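JSC1_58120g3 (PDB 6XHH) probably senses far-red light as a cyanobacteriochrome GAF domain that binds a linear tetrapyrrole of the verdin type and is captured here in its far-red-absorbing dark state. Local coordinates at residues A[33-38]-A[146-151]; A[85-90]-A[127-132]; A[97-102]-A[159-164]. All coordinates share one frame; numbering follows the deposited sequence.

Contact 1 (A[33-38]-A[146-151]); sequences FGIERV and AFQNSA. With EDO (1,2-ethanediol), chain E.
Arg37 and Phe147 form an antiparallel hydrogen-bonded pair: Phe147 N gives a bond of 2.8 Å to Arg37 O, and a longer one returns from Arg37 N to Phe147 O. Behind the pair the packing is close and apolar. Ile35 CD1 sits 3.6 Å from Ala146 CB, and Phe33 turns its ring edge to the same methyl. The partly exposed end is polar. The extended chain of Glu36 carries its carboxylate to the turn after the strand, where OE1 takes two backbone donors, Asn149 N and Ser150 N, both at 2.7 Å. Ser150 OG gives a 2.6 Å bond to the syn lone pair of Glu36 OE2. Three bonds thus fix the carboxylate, and the Gln148 amide stacks on it, the two planes 23° apart; Gln148 OE1 receives a weak bond from Glu36 N. A water donates to Asn149 OD1, while Arg37 NH1 turns to Glu54 and Arg61. At the solvent edge an ethanediol, probably from the crystallisation liquor, lies against the carbonyl of Gly34, the C-prime residue of the Schellman motif that ends helix 18-33. Strands 37-43 and 139-148 thereby pair centrally in the six-stranded sheet, with Phe33 and Ala146 packed on helix 157-178.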
# COMPACT_ATOMS: atom_id res chain seq x y z
N PHE A 33 -12.64 1.08 -2.21
CA PHE A 33 -12.31 -0.12 -2.97
C PHE A 33 -13.17 -1.32 -2.60
O PHE A 33 -13.11 -2.35 -3.29
CB PHE A 33 -10.83 -0.48 -2.76
CG PHE A 33 -9.87 0.42 -3.52
CD1 PHE A 33 -10.33 1.38 -4.41
CD2 PHE A 33 -8.51 0.28 -3.36
CE1 PHE A 33 -9.45 2.19 -5.12
CE2 PHE A 33 -7.61 1.10 -4.07
CZ PHE A 33 -8.09 2.05 -4.94
N GLY A 34 -13.98 -1.22 -1.54
CA GLY A 34 -14.75 -2.36 -1.07
C GLY A 34 -13.88 -3.57 -0.79
O GLY A 34 -14.18 -4.68 -1.24
N ILE A 35 -12.79 -3.37 -0.05
CA ILE A 35 -11.87 -4.47 0.21
C ILE A 35 -11.74 -4.72 1.71
O ILE A 35 -12.37 -4.04 2.53
CB ILE A 35 -10.49 -4.21 -0.40
CG1 ILE A 35 -9.89 -2.89 0.14
CG2 ILE A 35 -10.57 -4.21 -1.93
CD1 ILE A 35 -8.55 -2.52 -0.50
N GLU A 36 -10.89 -5.68 2.08
CA GLU A 36 -10.88 -6.19 3.44
C GLU A 36 -9.80 -5.59 4.33
O GLU A 36 -9.94 -5.64 5.55
CB GLU A 36 -10.76 -7.72 3.40
CG GLU A 36 -12.06 -8.35 2.89
CD GLU A 36 -11.93 -9.76 2.30
OE1 GLU A 36 -10.82 -10.24 1.99
OE2 GLU A 36 -12.99 -10.40 2.15
N ARG A 37 -8.75 -5.00 3.76
CA ARG A 37 -7.77 -4.33 4.61
C ARG A 37 -7.00 -3.30 3.81
O ARG A 37 -6.66 -3.54 2.66
CB ARG A 37 -6.77 -5.33 5.22
CG ARG A 37 -6.11 -4.79 6.46
CD ARG A 37 -4.86 -5.54 6.83
NE ARG A 37 -5.06 -6.97 7.09
CZ ARG A 37 -5.48 -7.48 8.25
NH1 ARG A 37 -5.78 -6.69 9.28
NH2 ARG A 37 -5.58 -8.80 8.38
N VAL A 38 -6.76 -2.15 4.44
CA VAL A 38 -5.80 -1.16 3.96
C VAL A 38 -4.90 -0.80 5.13
O VAL A 38 -5.38 -0.59 6.25
CB VAL A 38 -6.49 0.10 3.39
CG1 VAL A 38 -5.45 1.13 2.94
CG2 VAL A 38 -7.37 -0.27 2.23
N ALA A 146 -3.20 -1.85 -0.17
CA ALA A 146 -4.57 -2.31 -0.29
C ALA A 146 -4.58 -3.82 -0.44
O ALA A 146 -3.93 -4.36 -1.35
CB ALA A 146 -5.24 -1.65 -1.51
N PHE A 147 -5.31 -4.51 0.43
CA PHE A 147 -5.28 -5.97 0.49
C PHE A 147 -6.68 -6.55 0.32
O PHE A 147 -7.67 -6.01 0.84
CB PHE A 147 -4.74 -6.46 1.85
CG PHE A 147 -3.29 -6.14 2.13
CD1 PHE A 147 -2.29 -6.38 1.20
CD2 PHE A 147 -2.92 -5.65 3.38
CE1 PHE A 147 -0.95 -6.13 1.51
CE2 PHE A 147 -1.59 -5.38 3.69
CZ PHE A 147 -0.61 -5.63 2.75
N GLN A 148 -6.77 -7.68 -0.37
CA GLN A 148 -7.93 -8.55 -0.23
C GLN A 148 -7.45 -9.85 0.40
O GLN A 148 -6.39 -10.38 0.05
CB GLN A 148 -8.62 -8.80 -1.58
CG GLN A 148 -10.03 -9.40 -1.48
CD GLN A 148 -11.09 -8.43 -0.98
OE1 GLN A 148 -10.81 -7.53 -0.21
NE2 GLN A 148 -12.32 -8.63 -1.44
N ASN A 149 -8.22 -10.34 1.37
CA ASN A 149 -7.80 -11.45 2.20
C ASN A 149 -8.51 -12.75 1.89
O ASN A 149 -7.92 -13.82 2.07
CB ASN A 149 -8.03 -11.12 3.68
CG ASN A 149 -7.23 -9.91 4.15
OD1 ASN A 149 -6.24 -9.53 3.53
ND2 ASN A 149 -7.65 -9.31 5.25
N SER A 150 -9.77 -12.69 1.48
CA SER A 150 -10.56 -13.89 1.27
C SER A 150 -10.48 -14.44 -0.15
O SER A 150 -10.84 -15.61 -0.36
CB SER A 150 -12.02 -13.61 1.63
OG SER A 150 -12.56 -12.60 0.79
N ALA A 151 -9.98 -13.67 -1.11
CA ALA A 151 -10.07 -14.01 -2.52
C ALA A 151 -9.10 -13.11 -3.28
O ALA A 151 -8.73 -12.05 -2.80
CB ALA A 151 -11.50 -13.81 -3.05
C1 EDO E . -14.08 -6.11 -4.99
O1 EDO E . -13.67 -5.20 -3.96
C2 EDO E . -15.00 -7.18 -4.40
O2 EDO E . -15.98 -6.54 -3.56
O HOH W 1 -4.36 -8.82 5.54

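Contact 2 (A[85-90]-A[127-132]); sequences QPFVVD and KSCAVV. With M1V (mesobiliverdin IX(alpha)), chain C.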
# COMPACT_ATOMS: atom_id res chain seq x y z
N GLN A 85 7.77 3.04 -8.04
CA GLN A 85 7.01 2.08 -8.81
C GLN A 85 6.06 1.31 -7.89
O GLN A 85 6.43 0.96 -6.76
CB GLN A 85 7.95 1.11 -9.53
CG GLN A 85 8.79 1.79 -10.61
CD GLN A 85 9.20 0.83 -11.71
OE1 GLN A 85 8.39 0.04 -12.20
NE2 GLN A 85 10.47 0.89 -12.10
N PRO A 86 4.82 1.06 -8.31
CA PRO A 86 3.91 0.25 -7.50
C PRO A 86 4.19 -1.23 -7.67
O PRO A 86 4.89 -1.67 -8.59
CB PRO A 86 2.53 0.60 -8.07
CG PRO A 86 2.80 0.85 -9.50
CD PRO A 86 4.18 1.50 -9.56
N PHE A 87 3.61 -2.01 -6.76
CA PHE A 87 3.61 -3.47 -6.80
C PHE A 87 2.16 -3.94 -6.80
O PHE A 87 1.43 -3.71 -5.83
CB PHE A 87 4.38 -4.03 -5.61
CG PHE A 87 4.64 -5.51 -5.68
CD1 PHE A 87 5.43 -6.03 -6.69
CD2 PHE A 87 4.11 -6.36 -4.74
CE1 PHE A 87 5.68 -7.38 -6.77
CE2 PHE A 87 4.37 -7.72 -4.81
CZ PHE A 87 5.15 -8.23 -5.82
N VAL A 88 1.74 -4.59 -7.88
CA VAL A 88 0.33 -4.84 -8.18
C VAL A 88 0.14 -6.33 -8.41
O VAL A 88 0.65 -6.87 -9.38
CB VAL A 88 -0.13 -4.05 -9.41
CG1 VAL A 88 -1.62 -4.26 -9.63
CG2 VAL A 88 0.22 -2.56 -9.26
N VAL A 89 -0.59 -6.99 -7.52
CA VAL A 89 -0.75 -8.46 -7.55
C VAL A 89 -2.22 -8.82 -7.37
O VAL A 89 -2.74 -8.79 -6.24
CB VAL A 89 0.12 -9.14 -6.49
CG1 VAL A 89 -0.07 -10.66 -6.55
CG2 VAL A 89 1.59 -8.75 -6.69
N ASP A 90 -2.90 -9.18 -8.46
CA ASP A 90 -4.29 -9.62 -8.36
C ASP A 90 -4.42 -10.84 -7.46
O ASP A 90 -5.35 -10.94 -6.65
CB ASP A 90 -4.86 -9.97 -9.73
CG ASP A 90 -5.07 -8.77 -10.62
OD1 ASP A 90 -4.66 -7.66 -10.22
OD2 ASP A 90 -5.69 -8.94 -11.69
N LYS A 127 -4.35 -12.32 0.15
CA LYS A 127 -4.47 -13.07 -1.11
C LYS A 127 -4.30 -12.21 -2.35
O LYS A 127 -4.23 -12.75 -3.46
CB LYS A 127 -5.82 -13.80 -1.18
CG LYS A 127 -5.86 -15.07 -0.34
CD LYS A 127 -7.15 -15.84 -0.63
CE LYS A 127 -7.22 -17.11 0.21
NZ LYS A 127 -7.08 -16.79 1.65
N SER A 128 -4.21 -10.89 -2.20
CA SER A 128 -4.16 -9.94 -3.30
C SER A 128 -3.63 -8.64 -2.73
O SER A 128 -4.00 -8.27 -1.62
CB SER A 128 -5.57 -9.76 -3.88
OG SER A 128 -5.64 -8.69 -4.81
N CYS A 129 -2.73 -7.96 -3.44
CA CYS A 129 -2.18 -6.74 -2.86
C CYS A 129 -1.84 -5.72 -3.93
O CYS A 129 -1.28 -6.07 -4.97
CB CYS A 129 -0.92 -7.00 -2.01
SG CYS A 129 0.44 -7.86 -2.89
N ALA A 130 -2.15 -4.45 -3.65
CA ALA A 130 -1.68 -3.31 -4.43
C ALA A 130 -0.94 -2.41 -3.46
O ALA A 130 -1.52 -1.98 -2.46
CB ALA A 130 -2.84 -2.57 -5.11
N VAL A 131 0.35 -2.18 -3.71
CA VAL A 131 1.26 -1.58 -2.73
C VAL A 131 1.98 -0.41 -3.39
O VAL A 131 2.54 -0.55 -4.49
CB VAL A 131 2.28 -2.61 -2.19
CG1 VAL A 131 3.06 -2.03 -1.00
CG2 VAL A 131 1.57 -3.92 -1.78
N VAL A 132 1.96 0.75 -2.73
CA VAL A 132 2.59 1.94 -3.30
C VAL A 132 3.41 2.66 -2.24
O VAL A 132 3.17 2.54 -1.03
CB VAL A 132 1.57 2.93 -3.89
CG1 VAL A 132 0.71 2.25 -4.95
CG2 VAL A 132 0.73 3.56 -2.78
OA M1V C . 9.35 -11.70 4.00
C1A M1V C . 10.03 -12.19 3.10
NA M1V C . 10.12 -11.67 1.87
C2A M1V C . 10.82 -13.35 3.20
CMA M1V C . 10.97 -14.21 4.44
C3A M1V C . 11.43 -13.57 1.97
CAA M1V C . 12.34 -14.67 1.60
CBA M1V C . 13.73 -14.17 1.19
C4A M1V C . 10.97 -12.47 1.09
CHA M1V C . 11.36 -12.30 -0.21
C1B M1V C . 11.01 -11.27 -1.19
C2B M1V C . 11.48 -11.33 -2.53
CMB M1V C . 12.36 -12.42 -3.11
C3B M1V C . 10.99 -10.24 -3.18
CAB M1V C . 11.22 -9.89 -4.64
CBB M1V C . 9.95 -10.15 -5.46
CGB M1V C . 9.67 -11.63 -5.56
O2B M1V C . 10.44 -12.37 -6.22
O1B M1V C . 8.68 -12.15 -4.99
NB M1V C . 10.25 -10.17 -1.05
C4B M1V C . 10.22 -9.51 -2.23
CHB M1V C . 9.57 -8.32 -2.58
C1C M1V C . 8.62 -7.54 -1.90
C2C M1V C . 7.86 -6.55 -2.55
CAC M1V C . 8.04 -6.14 -4.00
CBC M1V C . 9.25 -5.17 -3.96
CGC M1V C . 9.95 -4.94 -5.29
O2C M1V C . 9.53 -5.48 -6.34
O1C M1V C . 10.97 -4.21 -5.36
C3C M1V C . 7.03 -5.98 -1.60
CMC M1V C . 6.04 -4.87 -1.86
NC M1V C . 8.22 -7.59 -0.59
C4C M1V C . 7.25 -6.65 -0.38
CHC M1V C . 6.70 -6.49 0.93
C1D M1V C . 5.61 -5.77 1.36
C2D M1V C . 5.55 -5.01 2.56
CMD M1V C . 6.68 -4.83 3.54
ND M1V C . 4.37 -5.71 0.74
C4D M1V C . 3.57 -4.93 1.49
OD M1V C . 2.39 -4.69 1.20
C3D M1V C . 4.30 -4.48 2.64
CAD M1V C . 3.79 -3.57 3.73
CBD M1V C . 2.88 -4.34 4.65
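Phe87 and Val131, facing each other as an antiparallel hydrogen-bonded pair, both touch the mesobiliverdin. One face of the Phe87 ring carries the propionate carbon CAC of the bilin, 3.6 Å above the plane and over its centre. CG of Phe87 stands anti to the backbone N (chi1 -170°), which swings the ring to the chromophore side of the sheet. Val131 meets the D-ring carbonyl instead, with CG2 3.2 Å from OD of the bilin. Beside them Cys129 SG packs 3.8 Å from Val89 CB and lies obliquely to the Phe87 ring, 5.4 Å from its centroid, a loose sulfur-aromatic contact.

These side chains are held in place by the backbone. Phe87 N to Val131 O is nearly straight (169°, 2.9 Å) and is answered by Val131 N to Phe87 O; Val89 and Cys129 exchange a second such pair. At the far end Ser128 OG approaches Asp90 O to 2.9 Å, and Lys127 and Ser128 form a classic beta bulge opposite Gln148. Farther out, His117 sets its ring against Phe87, and Trp155 NE1 bonds to Val89 O. On the reverse face, Pro86 CB meets Val132 CG1 at 4.0 Å, and Val160 and Met164 of helix 157-178 cover these two residues. A central antiparallel sheet with a bilin on one face and helices on the other is the hallmark of phytochrome-superfamily GAF domains.

Contact 3 (A[97-102]-A[159-164]); sequences TIWEEG and EVQLLM
A surface hairpin of the GAF domain, strands 95-100 and 103-104, meets helix 157-178 here through one large side chain, the indole of Trp99. With chi1 at 178° the indole extends away from the Trp99 backbone N and reaches the helix. Its outer carbons do the touching: CZ3 comes 3.8 Å from Val160 CG1, CH2 lies 3.9 Å from Gln161 NE2, and CZ2 is 4.1 Å from Met164 SD. Val160 and Met164 stand one helical turn apart, joined by the backbone bond from Met164 N to Val160 O, and their side chains run antiparallel to that of Trp99 as they pass it. The Met164 sulfur lies 44° off the normal of the six-membered ring, an oblique Met-aromatic contact.

In the fold, helix 157-178 lies across the face of the central sheet turned away from the bilin, and the hairpin flanks it beyond the edge strand 87-89. Pro86, which leads into that strand, touches both Trp99 and Val160 and so fills the corner between hairpin and helix. The rim toward solvent is looser. Gln161 bends at chi2 and brings NE2 to 3.6 Å from Gly102 O, its amide plane turned 61° from the indole. Gly102, with positive phi in the turn of the hairpin, folds back on Trp99, its carbonyl carbon lying 3.3 Å above one face of the indole and offset toward the rim.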
# COMPACT_ATOMS: atom_id res chain seq x y z
N THR A 97 1.33 -7.79 -11.94
CA THR A 97 1.07 -7.07 -13.18
C THR A 97 2.25 -6.16 -13.49
O THR A 97 2.65 -5.35 -12.65
CB THR A 97 -0.21 -6.23 -13.03
OG1 THR A 97 -1.31 -7.09 -12.71
CG2 THR A 97 -0.50 -5.49 -14.33
N ILE A 98 2.81 -6.28 -14.70
CA ILE A 98 4.00 -5.49 -15.02
C ILE A 98 3.61 -4.03 -15.22
O ILE A 98 2.68 -3.71 -15.97
CB ILE A 98 4.72 -6.06 -16.24
CG1 ILE A 98 5.09 -7.54 -15.99
CG2 ILE A 98 5.98 -5.26 -16.49
CD1 ILE A 98 5.96 -7.76 -14.77
N TRP A 99 4.33 -3.14 -14.53
CA TRP A 99 4.11 -1.70 -14.56
C TRP A 99 5.32 -1.04 -15.20
O TRP A 99 6.43 -1.11 -14.65
CB TRP A 99 3.90 -1.19 -13.13
CG TRP A 99 3.70 0.29 -12.97
CD1 TRP A 99 4.65 1.25 -12.87
CD2 TRP A 99 2.44 0.94 -12.83
NE1 TRP A 99 4.06 2.48 -12.69
CE2 TRP A 99 2.70 2.32 -12.67
CE3 TRP A 99 1.12 0.49 -12.85
CZ2 TRP A 99 1.68 3.25 -12.50
CZ3 TRP A 99 0.11 1.42 -12.69
CH2 TRP A 99 0.39 2.78 -12.52
N GLU A 100 5.11 -0.39 -16.35
CA GLU A 100 6.17 0.26 -17.10
C GLU A 100 5.63 1.53 -17.72
O GLU A 100 4.51 1.55 -18.23
CB GLU A 100 6.73 -0.68 -18.20
CG GLU A 100 7.45 -1.90 -17.64
CD GLU A 100 7.77 -2.95 -18.69
OE1 GLU A 100 7.19 -2.91 -19.80
OE2 GLU A 100 8.61 -3.83 -18.37
N GLU A 101 6.45 2.59 -17.70
CA GLU A 101 6.05 3.92 -18.18
C GLU A 101 4.75 4.36 -17.52
O GLU A 101 3.84 4.88 -18.18
CB GLU A 101 5.94 3.96 -19.71
CG GLU A 101 7.28 3.84 -20.41
CD GLU A 101 7.19 3.85 -21.93
OE1 GLU A 101 6.07 3.74 -22.48
OE2 GLU A 101 8.26 3.93 -22.58
N GLY A 102 4.63 4.10 -16.22
CA GLY A 102 3.50 4.56 -15.44
C GLY A 102 2.17 3.93 -15.77
O GLY A 102 1.13 4.54 -15.52
N GLU A 159 -7.11 2.48 -10.24
CA GLU A 159 -7.01 2.26 -8.80
C GLU A 159 -5.59 2.43 -8.30
O GLU A 159 -5.35 2.99 -7.23
CB GLU A 159 -7.52 0.87 -8.45
CG GLU A 159 -8.99 0.73 -8.69
CD GLU A 159 -9.44 -0.70 -8.54
OE1 GLU A 159 -8.63 -1.61 -8.75
OE2 GLU A 159 -10.62 -0.90 -8.25
N VAL A 160 -4.61 1.93 -9.06
CA VAL A 160 -3.23 2.08 -8.62
C VAL A 160 -2.83 3.55 -8.64
O VAL A 160 -2.15 4.04 -7.72
CB VAL A 160 -2.30 1.22 -9.51
CG1 VAL A 160 -0.87 1.35 -9.05
CG2 VAL A 160 -2.73 -0.25 -9.47
N GLN A 161 -3.26 4.28 -9.66
CA GLN A 161 -2.98 5.71 -9.70
C GLN A 161 -3.63 6.43 -8.52
O GLN A 161 -2.99 7.27 -7.87
CB GLN A 161 -3.45 6.29 -11.04
CG GLN A 161 -2.42 6.09 -12.14
CD GLN A 161 -3.01 5.68 -13.48
OE1 GLN A 161 -4.19 5.92 -13.76
NE2 GLN A 161 -2.19 5.07 -14.32
N LEU A 162 -4.88 6.09 -8.20
CA LEU A 162 -5.53 6.68 -7.03
C LEU A 162 -4.71 6.40 -5.78
O LEU A 162 -4.47 7.30 -4.96
CB LEU A 162 -6.96 6.14 -6.89
CG LEU A 162 -7.91 6.64 -5.78
CD1 LEU A 162 -7.63 6.00 -4.43
CD2 LEU A 162 -7.88 8.14 -5.65
N LEU A 163 -4.30 5.14 -5.60
CA LEU A 163 -3.55 4.78 -4.40
C LEU A 163 -2.28 5.61 -4.28
O LEU A 163 -1.91 6.03 -3.18
CB LEU A 163 -3.20 3.30 -4.43
CG LEU A 163 -4.16 2.26 -3.83
CD1 LEU A 163 -3.58 0.86 -3.97
CD2 LEU A 163 -4.48 2.55 -2.36
N MET A 164 -1.60 5.83 -5.41
CA MET A 164 -0.37 6.61 -5.39
C MET A 164 -0.65 8.07 -5.05
O MET A 164 0.16 8.69 -4.35
CB MET A 164 0.33 6.49 -6.74
CG MET A 164 0.81 5.06 -7.06
SD MET A 164 1.55 4.82 -8.69
CE MET A 164 3.00 5.85 -8.57

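All three contacts lie in the one GAF domain. Contacts 1 and 2, with centres about 11 Å apart, belong to the same six-stranded antiparallel sheet and meet where strands 128-136 and 139-148 pair side by side; along the chain contact 2 is nested inside the loop closed by contact 1. Contact 3 alternates with both in sequence. Its centre is about 9 Å from that of contact 2, which it joins through strands 87-89 and 95-100, and about 17 Å from that of contact 1, which it reaches through helix 157-178. Phe87, Val131 and Phe147 of the first two contacts line the bilin pocket, whereas contact 3 ties the hairpin beyond the edge strand to helix 157-178, away from the pocket.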